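Local coordinates for nitrogenase molybdenum-iron protein alpha chain (Clostridium pasteurianum, PDB 4WES) that forms, with the beta chain, the molybdenum-iron component of nitrogenase, which reduces dinitrogen to ammonia at an iron-molybdenum cofactor, at residues 11-16 and 443-448; 24-29 and 429-434; 37-42 and 370-375. All blocks are in the same frame, centred on the assembly; numbering follows the deposited sequence. Where two conformers were deposited one is given.

Interaction 1 (11-16 and 443-448); sequences EKYIPK and DMNHHD
The phenol of Tyr13 ends between Asn445 and Asp448. Its OH gives a very short hydrogen bond, 2.5 Å, to OD1 of Asp448, and receives one from ND2 of Asn445 at 2.9 Å (155° at the hydrogen). ND2 arrives at the edge of the ring, in its plane, with the amide turned almost perpendicular to it, whereas the carboxylate side chain crosses Tyr13 at about a right angle. One face of the phenol takes the edge of His447, CD2 leading, in an edge-to-face pair with centroids 5.2 Å apart and planes at 56°. Tyrosine suits the place by offering both a ring face for His447 and a hydroxyl that donates and accepts. The two polar residues also form the capping box that starts helix 446-456: Asp448 N donates to Asn445 OD1 (2.9 Å) and Asn445 N to Asp448 OD2 (3.1 Å), so the residues that open the helix also receive the tyrosine. Lys12 fits an exposed position, its methylenes packing on His447 (CB to CE1, 3.6 Å) while its ammonium shares a water with His447 ND1. Farther out, Arg21 reaches both Tyr13 OH and Asp448 OD2, the latter as a salt bridge that probably stabilises the carboxylate charge. Ile9 O accepts from His447 NE2, and Lys12 NZ donates to Leu94 O of the neighbouring beta chain.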
ATOM      1  N   GLU A  11     -28.854 -30.064  26.904  1.00 15.27           N
ATOM      2  CA  GLU A  11     -28.239 -31.111  27.717  1.00 16.37           C
ATOM      3  C   GLU A  11     -27.141 -30.599  28.631  1.00 16.32           C
ATOM      4  O   GLU A  11     -27.051 -31.030  29.771  1.00 18.44           O
ATOM      5  CB  GLU A  11     -27.716 -32.225  26.811  1.00 18.67           C
ATOM      6  CG  GLU A  11     -27.005 -33.327  27.576  1.00 27.24           C
ATOM      7  CD  GLU A  11     -27.945 -34.146  28.439  1.00 44.75           C
ATOM      8  OE1 GLU A  11     -27.466 -34.837  29.373  1.00132.85           O
ATOM      9  OE2 GLU A  11     -29.167 -34.100  28.174  1.00 65.58           O
ATOM     10  N   LYS A  12     -26.280 -29.723  28.132  1.00 15.74           N
ATOM     11  CA  LYS A  12     -25.060 -29.373  28.878  1.00 15.70           C
ATOM     12  C   LYS A  12     -25.283 -28.321  29.979  1.00 16.19           C
ATOM     13  O   LYS A  12     -24.424 -28.140  30.878  1.00 18.18           O
ATOM     14  CB  LYS A  12     -23.979 -28.884  27.900  1.00 15.97           C
ATOM     15  CG  LYS A  12     -22.575 -28.840  28.465  1.00 19.24           C
ATOM     16  CD  LYS A  12     -21.586 -28.454  27.374  1.00 20.41           C
ATOM     17  CE  LYS A  12     -20.137 -28.476  27.836  1.00 23.33           C
ATOM     18  NZ  LYS A  12     -19.228 -27.948  26.766  1.00 43.48           N
ATOM     19  N   TYR A  13     -26.425 -27.641  29.928  1.00 14.17           N
ATOM     20  CA  TYR A  13     -26.706 -26.632  30.936  1.00 13.92           C
ATOM     21  C   TYR A  13     -26.825 -27.246  32.329  1.00 16.78           C
ATOM     22  O   TYR A  13     -27.392 -28.342  32.486  1.00 17.53           O
ATOM     23  CB  TYR A  13     -28.023 -25.966  30.624  1.00 14.26           C
ATOM     24  CG  TYR A  13     -28.083 -25.012  29.445  1.00 13.30           C
ATOM     25  CD1 TYR A  13     -27.259 -23.891  29.368  1.00 15.13           C
ATOM     26  CD2 TYR A  13     -29.093 -25.117  28.509  1.00 15.71           C
ATOM     27  CE1 TYR A  13     -27.373 -22.985  28.329  1.00 14.27           C
ATOM     28  CE2 TYR A  13     -29.223 -24.212  27.476  1.00 17.04           C
ATOM     29  CZ  TYR A  13     -28.346 -23.157  27.389  1.00 13.46           C
ATOM     30  OH  TYR A  13     -28.535 -22.187  26.440  1.00 13.21           O
ATOM     31  N   ILE A  14     -26.322 -26.546  33.333  1.00 15.15           N
ATOM     32  CA  ILE A  14     -26.555 -26.971  34.724  1.00 15.25           C
ATOM     33  C   ILE A  14     -28.051 -26.848  35.026  1.00 15.26           C
ATOM     34  O   ILE A  14     -28.757 -26.139  34.312  1.00 15.43           O
ATOM     35  CB  ILE A  14     -25.703 -26.146  35.712  1.00 16.81           C
ATOM     36  CG1 ILE A  14     -26.135 -24.672  35.713  1.00 16.54           C
ATOM     37  CG2 ILE A  14     -24.226 -26.328  35.437  1.00 17.72           C
ATOM     38  CD1 ILE A  14     -25.283 -23.818  36.640  1.00 19.95           C
ATOM     39  N   PRO A  15     -28.539 -27.545  36.060  1.00 17.05           N
ATOM     40  CA  PRO A  15     -30.000 -27.624  36.208  1.00 16.89           C
ATOM     41  C   PRO A  15     -30.740 -26.283  36.273  1.00 16.13           C
ATOM     42  O   PRO A  15     -31.771 -26.129  35.613  1.00 17.29           O
ATOM     43  CB  PRO A  15     -30.181 -28.439  37.501  1.00 19.22           C
ATOM     44  CG  PRO A  15     -28.978 -29.315  37.494  1.00 18.78           C
ATOM     45  CD  PRO A  15     -27.854 -28.507  36.942  1.00 17.81           C
ATOM     46  N   LYS A  16     -30.205 -25.309  37.019  1.00 16.28           N
ATOM     47  CA  LYS A  16     -30.878 -24.009  37.146  1.00 17.57           C
ATOM     48  C   LYS A  16     -30.998 -23.345  35.774  1.00 15.42           C
ATOM     49  O   LYS A  16     -32.037 -22.784  35.394  1.00 17.49           O
ATOM     50  CB  LYS A  16     -30.138 -23.119  38.161  1.00 21.30           C
ATOM     51  CG  LYS A  16     -30.766 -21.760  38.450  1.00 34.45           C
ATOM     52  CD  LYS A  16     -29.995 -21.009  39.546  1.00 40.12           C
ATOM     53  CE  LYS A  16     -30.489 -19.576  39.720  1.00 48.05           C
ATOM     54  NZ  LYS A  16     -29.927 -18.945  40.948  1.00101.91           N
ATOM     55  N   ASP A 443     -32.434 -15.231  22.650  1.00  9.37           N
ATOM     56  CA  ASP A 443     -31.156 -14.958  23.314  1.00  9.58           C
ATOM     57  C   ASP A 443     -30.205 -16.144  23.117  1.00  9.50           C
ATOM     58  O   ASP A 443     -29.570 -16.636  24.051  1.00 10.92           O
ATOM     59  CB  ASP A 443     -31.357 -14.606  24.795  1.00 10.29           C
ATOM     60  CG  ASP A 443     -30.157 -13.909  25.453  1.00  9.75           C
ATOM     61  OD1 ASP A 443     -29.164 -13.545  24.786  1.00 10.49           O
ATOM     62  OD2 ASP A 443     -30.222 -13.761  26.718  1.00 10.99           O
ATOM     63  N   MET A 444     -30.080 -16.591  21.886  1.00  9.94           N
ATOM     64  CA  MET A 444     -29.151 -17.677  21.532  1.00  9.74           C
ATOM     65  C   MET A 444     -27.752 -17.340  21.957  1.00  9.36           C
ATOM     66  O   MET A 444     -27.224 -16.269  21.607  1.00 10.63           O
ATOM     67  CB  MET A 444     -29.166 -17.874  20.012  1.00 10.09           C
ATOM     68  CG  MET A 444     -28.338 -19.069  19.585  1.00 10.67           C
ATOM     69  SD  MET A 444     -28.096 -19.189  17.790  1.00 11.22           S
ATOM     70  CE  MET A 444     -27.007 -17.834  17.502  1.00 12.29           C
ATOM     71  N   ASN A 445     -27.126 -18.263  22.684  1.00  9.52           N
ATOM     72  CA  ASN A 445     -25.759 -18.065  23.154  1.00  9.84           C
ATOM     73  C   ASN A 445     -24.781 -18.923  22.372  1.00  9.46           C
ATOM     74  O   ASN A 445     -25.164 -19.698  21.510  1.00 10.00           O
ATOM     75  CB  ASN A 445     -25.692 -18.276  24.659  1.00 10.17           C
ATOM     76  CG  ASN A 445     -26.096 -19.665  25.055  1.00 10.69           C
ATOM     77  OD1 ASN A 445     -25.568 -20.660  24.535  1.00 11.46           O
ATOM     78  ND2 ASN A 445     -27.028 -19.772  26.003  1.00 11.77           N
ATOM     79  N   HIS A 446     -23.504 -18.789  22.696  1.00  9.31           N
ATOM     80  CA  HIS A 446     -22.464 -19.504  21.963  1.00 10.49           C
ATOM     81  C   HIS A 446     -22.665 -21.010  22.029  1.00  9.97           C
ATOM     82  O   HIS A 446     -22.559 -21.689  21.024  1.00 10.73           O
ATOM     83  CB  HIS A 446     -21.084 -19.109  22.512  1.00 11.25           C
ATOM     84  CG  HIS A 446     -19.975 -19.843  21.868  1.00 11.66           C
ATOM     85  ND1 HIS A 446     -19.647 -19.686  20.540  1.00 11.94           N
ATOM     86  CD2 HIS A 446     -19.164 -20.813  22.350  1.00 13.54           C
ATOM     87  CE1 HIS A 446     -18.683 -20.529  20.239  1.00 12.69           C
ATOM     88  NE2 HIS A 446     -18.350 -21.188  21.323  1.00 13.94           N
ATOM     89  N   HIS A 447     -22.946 -21.527  23.228  1.00 10.36           N
ATOM     90  CA  HIS A 447     -23.222 -22.944  23.374  1.00 11.01           C
ATOM     91  C   HIS A 447     -24.341 -23.399  22.454  1.00 10.75           C
ATOM     92  O   HIS A 447     -24.214 -24.411  21.739  1.00 11.33           O
ATOM     93  CB  HIS A 447     -23.601 -23.260  24.844  1.00 11.92           C
ATOM     94  CG  HIS A 447     -24.249 -24.585  24.998  1.00 13.20           C
ATOM     95  ND1 HIS A 447     -23.527 -25.766  25.013  1.00 13.34           N
ATOM     96  CD2 HIS A 447     -25.560 -24.940  25.030  1.00 14.11           C
ATOM     97  CE1 HIS A 447     -24.367 -26.778  25.054  1.00 14.73           C
ATOM     98  NE2 HIS A 447     -25.605 -26.315  25.077  1.00 14.34           N
ATOM     99  N   ASP A 448     -25.463 -22.680  22.476  1.00 10.53           N
ATOM    100  CA  ASP A 448     -26.606 -23.070  21.684  1.00 10.76           C
ATOM    101  C   ASP A 448     -26.222 -23.092  20.194  1.00  9.44           C
ATOM    102  O   ASP A 448     -26.579 -24.004  19.440  1.00 10.92           O
ATOM    103  CB  ASP A 448     -27.741 -22.056  21.846  1.00 10.79           C
ATOM    104  CG  ASP A 448     -28.258 -21.881  23.236  1.00 10.74           C
ATOM    105  OD1 ASP A 448     -28.157 -22.826  24.060  1.00 11.63           O
ATOM    106  OD2 ASP A 448     -28.761 -20.749  23.468  1.00 11.34           O
TER
HETATM  107  O   HOH W   1     -20.788 -25.481  25.351  1.00 19.61           O

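Interaction 2 (24-29 and 429-434); sequences HIVIKT and GMMKEM
Lys28 points its whole extended side chain at the end of the short, weakly bonded helical turn 430-433. CG stands opposite the backbone N (chi1 176°) and the later torsions are extended too, which gives the chain the full length it needs to cross from one segment to the other. At its tip NZ donates to two main-chain carbonyls, Met434 O and Met431 O, each 2.8 Å from NZ. The ammonium is tilted from both carbonyl planes and well bent from the C=O directions, at 147° for Met434 and 139° for Met431. Met431 O is doubly used: Met434 N donates to it from one face of its plane, at 3.0 Å, and Lys28 NZ from the opposite face. A lysine suits the place because its long methylene chain can lie in a buried setting, with CD 4.3 Å from CG of Met431 and 4.4 Å from CB of Met434, and its ammonium can serve two main-chain oxygens at once at the end of the turn. Val26, two residues earlier and also directed at the helical turn, meets Met431 at about a right angle, with CG2 3.8 Å from CE; Met431 was modelled in two conformers, so this methyl contact is doubtful in detail. Strand 25-27 runs antiparallel to strand 439-441 at the border of a mixed sheet whose other strands are parallel, and the turn 430-433 packs beside it just before strand 439-441 begins: an alpha/beta domain completed at its edge by an N-terminal strand.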
ATOM      1  N   HIS A  24     -37.034 -20.591  26.391  1.00 12.41           N
ATOM      2  CA  HIS A  24     -36.561 -19.711  25.314  1.00 12.26           C
ATOM      3  C   HIS A  24     -36.351 -20.441  23.985  1.00 11.87           C
ATOM      4  O   HIS A  24     -35.940 -19.815  23.006  1.00 12.47           O
ATOM      5  CB  HIS A  24     -35.266 -19.040  25.747  1.00 12.02           C
ATOM      6  CG  HIS A  24     -35.434 -18.118  26.904  1.00 12.26           C
ATOM      7  ND1 HIS A  24     -35.494 -16.737  26.778  1.00 12.05           N
ATOM      8  CD2 HIS A  24     -35.580 -18.379  28.221  1.00 12.14           C
ATOM      9  CE1 HIS A  24     -35.677 -16.199  27.970  1.00 11.99           C
ATOM     10  NE2 HIS A  24     -35.715 -17.176  28.865  1.00 13.08           N
ATOM     11  N   ILE A  25     -36.586 -21.749  23.975  1.00 12.20           N
ATOM     12  CA  ILE A  25     -36.326 -22.570  22.788  1.00 12.65           C
ATOM     13  C   ILE A  25     -37.615 -23.329  22.512  1.00 12.92           C
ATOM     14  O   ILE A  25     -38.092 -24.047  23.379  1.00 14.88           O
ATOM     15  CB  ILE A  25     -35.166 -23.554  23.034  1.00 13.45           C
ATOM     16  CG1 ILE A  25     -33.910 -22.810  23.402  1.00 14.66           C
ATOM     17  CG2 ILE A  25     -34.935 -24.404  21.789  1.00 15.64           C
ATOM     18  CD1 ILE A  25     -32.853 -23.691  24.019  1.00 20.00           C
ATOM     19  N   VAL A  26     -38.172 -23.170  21.319  1.00 12.31           N
ATOM     20  CA  VAL A  26     -39.384 -23.871  20.969  1.00 13.57           C
ATOM     21  C   VAL A  26     -39.304 -24.375  19.553  1.00 12.86           C
ATOM     22  O   VAL A  26     -38.674 -23.762  18.685  1.00 13.51           O
ATOM     23  CB  VAL A  26     -40.674 -23.032  21.175  1.00 14.60           C
ATOM     24  CG1 VAL A  26     -40.897 -22.691  22.641  1.00 17.44           C
ATOM     25  CG2 VAL A  26     -40.661 -21.769  20.328  1.00 15.56           C
ATOM     26  N   ILE A  27     -39.943 -25.520  19.320  1.00 14.85           N
ATOM     27  CA  ILE A  27     -40.018 -26.113  17.990  1.00 15.32           C
ATOM     28  C   ILE A  27     -41.452 -25.971  17.467  1.00 16.69           C
ATOM     29  O   ILE A  27     -42.401 -26.381  18.129  1.00 21.17           O
ATOM     30  CB  ILE A  27     -39.541 -27.590  17.999  1.00 18.23           C
ATOM     31  CG1 ILE A  27     -38.044 -27.678  18.415  1.00 20.66           C
ATOM     32  CG2 ILE A  27     -39.761 -28.232  16.637  1.00 18.74           C
ATOM     33  CD1 ILE A  27     -37.517 -29.086  18.684  1.00 26.73           C
ATOM     34  N   LYS A  28     -41.613 -25.379  16.283  1.00 15.35           N
ATOM     35  CA  LYS A  28     -42.903 -25.262  15.631  1.00 15.87           C
ATOM     36  C   LYS A  28     -43.183 -26.580  14.929  1.00 17.64           C
ATOM     37  O   LYS A  28     -42.341 -27.048  14.177  1.00 19.11           O
ATOM     38  CB  LYS A  28     -42.866 -24.135  14.582  1.00 17.66           C
ATOM     39  CG  LYS A  28     -44.142 -23.992  13.781  1.00 17.85           C
ATOM     40  CD  LYS A  28     -44.142 -22.793  12.863  1.00 17.90           C
ATOM     41  CE  LYS A  28     -45.471 -22.702  12.129  1.00 19.39           C
ATOM     42  NZ  LYS A  28     -45.654 -21.484  11.307  1.00 19.07           N
ATOM     43  N   THR A  29     -44.369 -27.129  15.144  1.00 18.25           N
ATOM     44  CA  THR A  29     -44.771 -28.364  14.507  1.00 19.34           C
ATOM     45  C   THR A  29     -46.175 -28.283  13.962  1.00 20.68           C
ATOM     46  O   THR A  29     -46.954 -27.375  14.302  1.00 19.49           O
ATOM     47  CB  THR A  29     -44.732 -29.555  15.495  1.00 22.86           C
ATOM     48  OG1 THR A  29     -45.737 -29.377  16.507  1.00 24.88           O
ATOM     49  CG2 THR A  29     -43.339 -29.713  16.147  1.00 29.29           C
ATOM     50  N   GLY A 429     -46.084 -11.748  13.605  1.00 13.33           N
ATOM     51  CA  GLY A 429     -44.914 -12.300  14.260  1.00 12.28           C
ATOM     52  C   GLY A 429     -44.168 -13.298  13.399  1.00 12.23           C
ATOM     53  O   GLY A 429     -44.650 -13.766  12.355  1.00 13.04           O
ATOM     54  N   MET A 430     -42.967 -13.636  13.831  1.00 10.85           N
ATOM     55  CA  MET A 430     -42.060 -14.450  13.020  1.00 11.81           C
ATOM     56  C   MET A 430     -42.472 -15.906  12.912  1.00 11.42           C
ATOM     57  O   MET A 430     -42.347 -16.504  11.847  1.00 12.32           O
ATOM     58  CB  MET A 430     -40.657 -14.319  13.589  1.00 10.95           C
ATOM     59  CG  MET A 430     -39.608 -15.121  12.815  1.00 11.48           C
ATOM     60  SD  MET A 430     -37.918 -14.677  13.231  1.00 10.91           S
ATOM     61  CE  MET A 430     -37.747 -15.414  14.861  1.00 12.49           C
ATOM     62  N   MET A 431     -42.954 -16.489  14.010  1.00 11.55           N
ATOM     63  CA  MET A 431     -43.239 -17.918  14.024  0.53 13.05           C
ATOM     64  C   MET A 431     -44.237 -18.298  12.895  1.00 13.23           C
ATOM     65  O   MET A 431     -44.099 -19.345  12.248  1.00 14.03           O
ATOM     66  CB  MET A 431     -43.742 -18.311  15.421  0.53 15.70           C
ATOM     67  CG  MET A 431     -43.534 -19.757  15.842  0.53 16.45           C
ATOM     68  SD  MET A 431     -44.120 -19.901  17.540  0.53 26.92           S
ATOM     69  CE  MET A 431     -42.826 -19.187  18.588  0.53 18.88           C
ATOM     70  N   LYS A 432     -45.247 -17.450  12.683  1.00 13.92           N
ATOM     71  CA  LYS A 432     -46.285 -17.730  11.692  1.00 14.87           C
ATOM     72  C   LYS A 432     -45.682 -17.976  10.327  1.00 15.06           C
ATOM     73  O   LYS A 432     -46.214 -18.790   9.547  1.00 18.26           O
ATOM     74  CB  LYS A 432     -47.302 -16.608  11.597  1.00 18.64           C
ATOM     75  CG  LYS A 432     -48.533 -16.802  12.458  1.00 34.60           C
ATOM     76  CD  LYS A 432     -48.642 -15.745  13.540  1.00 61.19           C
ATOM     77  CE  LYS A 432     -50.059 -15.377  13.935  1.00 75.78           C
ATOM     78  NZ  LYS A 432     -49.971 -14.169  14.786  1.00130.39           N
ATOM     79  N   GLU A 433     -44.592 -17.278  10.019  1.00 13.56           N
ATOM     80  CA  GLU A 433     -43.998 -17.362   8.693  1.00 14.85           C
ATOM     81  C   GLU A 433     -43.092 -18.574   8.521  1.00 13.94           C
ATOM     82  O   GLU A 433     -42.806 -18.976   7.400  1.00 17.46           O
ATOM     83  CB  GLU A 433     -43.225 -16.063   8.410  1.00 16.41           C
ATOM     84  CG  GLU A 433     -42.738 -15.931   6.980  1.00 16.80           C
ATOM     85  CD  GLU A 433     -42.500 -14.504   6.551  1.00 15.94           C
ATOM     86  OE1 GLU A 433     -43.134 -13.600   7.113  1.00 18.50           O
ATOM     87  OE2 GLU A 433     -41.699 -14.339   5.618  1.00 16.59           O
ATOM     88  N   MET A 434     -42.636 -19.167   9.616  1.00 13.22           N
ATOM     89  CA  MET A 434     -41.693 -20.276   9.566  1.00 13.13           C
ATOM     90  C   MET A 434     -42.410 -21.584   9.243  1.00 14.81           C
ATOM     91  O   MET A 434     -43.597 -21.762   9.494  1.00 17.03           O
ATOM     92  CB  MET A 434     -40.999 -20.405  10.904  1.00 13.06           C
ATOM     93  CG  MET A 434     -40.134 -19.182  11.181  1.00 13.00           C
ATOM     94  SD  MET A 434     -39.330 -19.159  12.799  1.00 13.43           S
ATOM     95  CE  MET A 434     -38.180 -20.515  12.637  1.00 13.79           C
TER

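Interaction 3 (37-42 and 370-375); sequences IVANTR and AHRDDY
The amide of Asn40 lies flat over one face of the His371 imidazole: the two planes are only 4° apart, and OD1 sits above the ring centre, 3.4 Å from CE1. This is stacking, not hydrogen bonding; His371 NE2 is hydrogen-bonded to the hydroxyl of Ser183. The other ring, Tyr375, receives Ile37 over a face, CD1 lying 4.1 Å from the centroid in a CH-pi contact. With CG1 anti to the backbone N (chi1 -160°), CD1 comes over the ring face while CG2 of Ile37 reaches Tyr375 CG at 3.8 Å. Ala39, small enough for close backbone approach, puts CB 3.5 Å from Ala370 O and 3.7 Å from Tyr375 CE2. Asn40 lies in the left-handed helical region, which asparagine enters more readily than most residues, and a water joins its N to Ala370 O. Arg372 lays its CD against Ile37 O, while its guanidinium pairs with Glu376; Tyr375 OH goes to Asp442 and to Phe367 N. His371 is the N-cap residue of helix 372-376, and its N donates to the anti lone pair of Asp374 OD2 at 2.9 Å. The loop 37-42 thus covers the start of a short helix that begins three residues after Phe369, which lines the cofactor pocket, with the Ala370 side chain about 7 Å from the iron-molybdenum cluster.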
ATOM      1  N   ILE A  37     -43.338 -18.812  23.626  1.00 13.13           N
ATOM      2  CA  ILE A  37     -41.922 -18.691  23.931  1.00 12.47           C
ATOM      3  C   ILE A  37     -41.786 -17.786  25.148  1.00 11.98           C
ATOM      4  O   ILE A  37     -42.673 -16.954  25.427  1.00 13.51           O
ATOM      5  CB  ILE A  37     -41.128 -18.163  22.708  1.00 12.69           C
ATOM      6  CG1 ILE A  37     -39.622 -18.486  22.807  1.00 12.77           C
ATOM      7  CG2 ILE A  37     -41.370 -16.666  22.473  1.00 13.43           C
ATOM      8  CD1 ILE A  37     -38.877 -18.302  21.505  1.00 13.13           C
ATOM      9  N   VAL A  38     -40.661 -17.907  25.842  1.00 12.38           N
ATOM     10  CA  VAL A  38     -40.229 -16.957  26.859  1.00 12.32           C
ATOM     11  C   VAL A  38     -39.241 -16.017  26.186  1.00 11.84           C
ATOM     12  O   VAL A  38     -38.313 -16.467  25.531  1.00 12.60           O
ATOM     13  CB  VAL A  38     -39.599 -17.655  28.079  1.00 12.58           C
ATOM     14  CG1 VAL A  38     -39.161 -16.604  29.105  1.00 13.85           C
ATOM     15  CG2 VAL A  38     -40.584 -18.623  28.707  1.00 14.16           C
ATOM     16  N   ALA A  39     -39.451 -14.705  26.344  1.00 11.24           N
ATOM     17  CA  ALA A  39     -38.616 -13.696  25.711  1.00 12.02           C
ATOM     18  C   ALA A  39     -38.563 -12.455  26.587  1.00 10.96           C
ATOM     19  O   ALA A  39     -39.387 -12.287  27.497  1.00 12.70           O
ATOM     20  CB  ALA A  39     -39.171 -13.357  24.342  1.00 12.12           C
ATOM     21  N   ASN A  40     -37.606 -11.576  26.311  1.00 10.00           N
ATOM     22  CA  ASN A  40     -37.499 -10.313  27.029  1.00 10.45           C
ATOM     23  C   ASN A  40     -37.387 -10.493  28.530  1.00 11.44           C
ATOM     24  O   ASN A  40     -37.973  -9.758  29.311  1.00 12.36           O
ATOM     25  CB  ASN A  40     -38.673  -9.392  26.637  1.00 10.70           C
ATOM     26  CG  ASN A  40     -38.544  -7.972  27.190  1.00 10.38           C
ATOM     27  OD1 ASN A  40     -39.586  -7.338  27.552  1.00 14.35           O
ATOM     28  ND2 ASN A  40     -37.365  -7.467  27.253  1.00  8.24           N
ATOM     29  N   THR A  41     -36.596 -11.484  28.936  1.00 11.32           N
ATOM     30  CA  THR A  41     -36.202 -11.662  30.327  1.00 11.18           C
ATOM     31  C   THR A  41     -34.713 -11.395  30.439  1.00 10.85           C
ATOM     32  O   THR A  41     -33.999 -11.231  29.449  1.00 11.73           O
ATOM     33  CB  THR A  41     -36.546 -13.057  30.847  1.00 14.07           C
ATOM     34  OG1 THR A  41     -35.777 -14.027  30.152  1.00 15.85           O
ATOM     35  CG2 THR A  41     -38.031 -13.390  30.680  1.00 17.82           C
ATOM     36  N   ARG A  42     -34.202 -11.374  31.664  1.00 11.56           N
ATOM     37  CA  ARG A  42     -32.810 -11.067  31.898  1.00 11.41           C
ATOM     38  C   ARG A  42     -31.894 -12.079  31.206  1.00 10.67           C
ATOM     39  O   ARG A  42     -32.250 -13.236  30.954  1.00 12.19           O
ATOM     40  CB  ARG A  42     -32.504 -11.019  33.400  1.00 14.19           C
ATOM     41  CG  ARG A  42     -32.534 -12.368  34.089  1.00 17.59           C
ATOM     42  CD  ARG A  42     -31.959 -12.273  35.487  1.00 27.48           C
ATOM     43  NE  ARG A  42     -32.860 -11.652  36.425  1.00 43.21           N
ATOM     44  CZ  ARG A  42     -32.666 -11.609  37.741  1.00 76.08           C
ATOM     45  NH1 ARG A  42     -31.581 -12.154  38.273  1.00 93.05           N
ATOM     46  NH2 ARG A  42     -33.560 -11.023  38.524  1.00117.27           N
ATOM     47  N   ALA A 370     -36.080  -9.425  21.151  1.00  9.16           N
ATOM     48  CA  ALA A 370     -37.477  -9.239  20.809  1.00  9.86           C
ATOM     49  C   ALA A 370     -38.362  -9.727  21.953  1.00  9.64           C
ATOM     50  O   ALA A 370     -37.944 -10.481  22.828  1.00 10.86           O
ATOM     51  CB  ALA A 370     -37.815  -9.994  19.534  1.00 11.30           C
ATOM     52  N   HIS A 371     -39.625  -9.323  21.902  1.00  9.78           N
ATOM     53  CA  HIS A 371     -40.583  -9.683  22.909  1.00 10.19           C
ATOM     54  C   HIS A 371     -41.495 -10.795  22.363  1.00 10.19           C
ATOM     55  O   HIS A 371     -41.459 -11.109  21.169  1.00 10.15           O
ATOM     56  CB  HIS A 371     -41.417  -8.475  23.365  1.00  9.78           C
ATOM     57  CG  HIS A 371     -40.610  -7.338  23.913  1.00 10.08           C
ATOM     58  ND1 HIS A 371     -41.220  -6.253  24.501  1.00 10.77           N
ATOM     59  CD2 HIS A 371     -39.288  -7.046  23.891  1.00  9.94           C
ATOM     60  CE1 HIS A 371     -40.304  -5.365  24.841  1.00 10.58           C
ATOM     61  NE2 HIS A 371     -39.122  -5.813  24.483  1.00 10.80           N
ATOM     62  N   ARG A 372     -42.366 -11.343  23.220  1.00 10.54           N
ATOM     63  CA  ARG A 372     -43.236 -12.427  22.767  1.00 10.82           C
ATOM     64  C   ARG A 372     -44.070 -12.008  21.563  1.00 11.20           C
ATOM     65  O   ARG A 372     -44.338 -12.842  20.693  1.00 12.01           O
ATOM     66  CB  ARG A 372     -44.140 -12.911  23.897  1.00 11.67           C
ATOM     67  CG  ARG A 372     -43.437 -13.829  24.893  1.00 12.22           C
ATOM     68  CD  ARG A 372     -44.408 -14.361  25.929  1.00 12.81           C
ATOM     69  NE  ARG A 372     -45.472 -15.125  25.295  1.00 13.14           N
ATOM     70  CZ  ARG A 372     -46.738 -15.058  25.641  1.00 14.15           C
ATOM     71  NH1 ARG A 372     -47.118 -14.411  26.732  1.00 15.63           N
ATOM     72  NH2 ARG A 372     -47.627 -15.681  24.899  1.00 15.56           N
ATOM     73  N   ASP A 373     -44.501 -10.742  21.494  1.00 11.22           N
ATOM     74  CA  ASP A 373     -45.305 -10.296  20.363  1.00 11.11           C
ATOM     75  C   ASP A 373     -44.561 -10.377  19.028  1.00 11.56           C
ATOM     76  O   ASP A 373     -45.195 -10.560  17.956  1.00 12.27           O
ATOM     77  CB  ASP A 373     -45.934  -8.902  20.575  1.00 12.41           C
ATOM     78  CG  ASP A 373     -45.009  -7.878  21.233  1.00 12.32           C
ATOM     79  OD1 ASP A 373     -44.341  -8.174  22.234  1.00 14.88           O
ATOM     80  OD2 ASP A 373     -45.064  -6.725  20.762  1.00 15.22           O
ATOM     81  N   ASP A 374     -43.249 -10.144  19.028  1.00 10.37           N
ATOM     82  CA  ASP A 374     -42.482 -10.276  17.786  1.00 10.34           C
ATOM     83  C   ASP A 374     -42.394 -11.730  17.326  1.00 10.34           C
ATOM     84  O   ASP A 374     -42.318 -11.997  16.126  1.00 11.11           O
ATOM     85  CB  ASP A 374     -41.091  -9.698  17.954  1.00  9.92           C
ATOM     86  CG  ASP A 374     -41.144  -8.243  18.389  1.00  9.67           C
ATOM     87  OD1 ASP A 374     -41.515  -7.391  17.559  1.00 10.50           O
ATOM     88  OD2 ASP A 374     -40.858  -8.007  19.574  1.00 10.92           O
ATOM     89  N   TYR A 375     -42.306 -12.663  18.278  1.00 10.48           N
ATOM     90  CA  TYR A 375     -42.278 -14.095  17.958  1.00 11.03           C
ATOM     91  C   TYR A 375     -43.652 -14.629  17.587  1.00 10.98           C
ATOM     92  O   TYR A 375     -43.792 -15.350  16.592  1.00 12.39           O
ATOM     93  CB  TYR A 375     -41.730 -14.880  19.135  1.00 10.54           C
ATOM     94  CG  TYR A 375     -40.250 -14.746  19.427  1.00 10.69           C
ATOM     95  CD1 TYR A 375     -39.312 -15.462  18.698  1.00 11.10           C
ATOM     96  CD2 TYR A 375     -39.778 -13.911  20.436  1.00 11.21           C
ATOM     97  CE1 TYR A 375     -37.946 -15.403  18.983  1.00 10.66           C
ATOM     98  CE2 TYR A 375     -38.431 -13.845  20.745  1.00 10.47           C
ATOM     99  CZ  TYR A 375     -37.505 -14.597  20.020  1.00  9.91           C
ATOM    100  OH  TYR A 375     -36.174 -14.551  20.279  1.00 10.34           O
TER
HETATM  101  O   HOH W   2     -35.729 -11.524  24.143  1.00 10.66           O

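Overall arrangement
From the N terminus the chain enters interaction 1, which joins the approach to helix 15-22 to the start of helix 446-456 and closes the longest loop. Strand 25-27 follows, and interaction 2 closes a shorter loop within that one; residues 37-42 then close the innermost in interaction 3. The three are therefore concentric, none crossing another, and successive N-terminal segments meet partners in reverse chain order. Interactions 2 and 3, with centres 12 Å apart, touch through probable backbone hydrogen bonds from Met430 to Asp374 and from Met431 to Tyr375. Interaction 1 stands about 17 Å from interaction 3, centre to centre. Together they tie the N-terminal region to the domain built on strands 338-343, 361-367, 439-441 and 460-462.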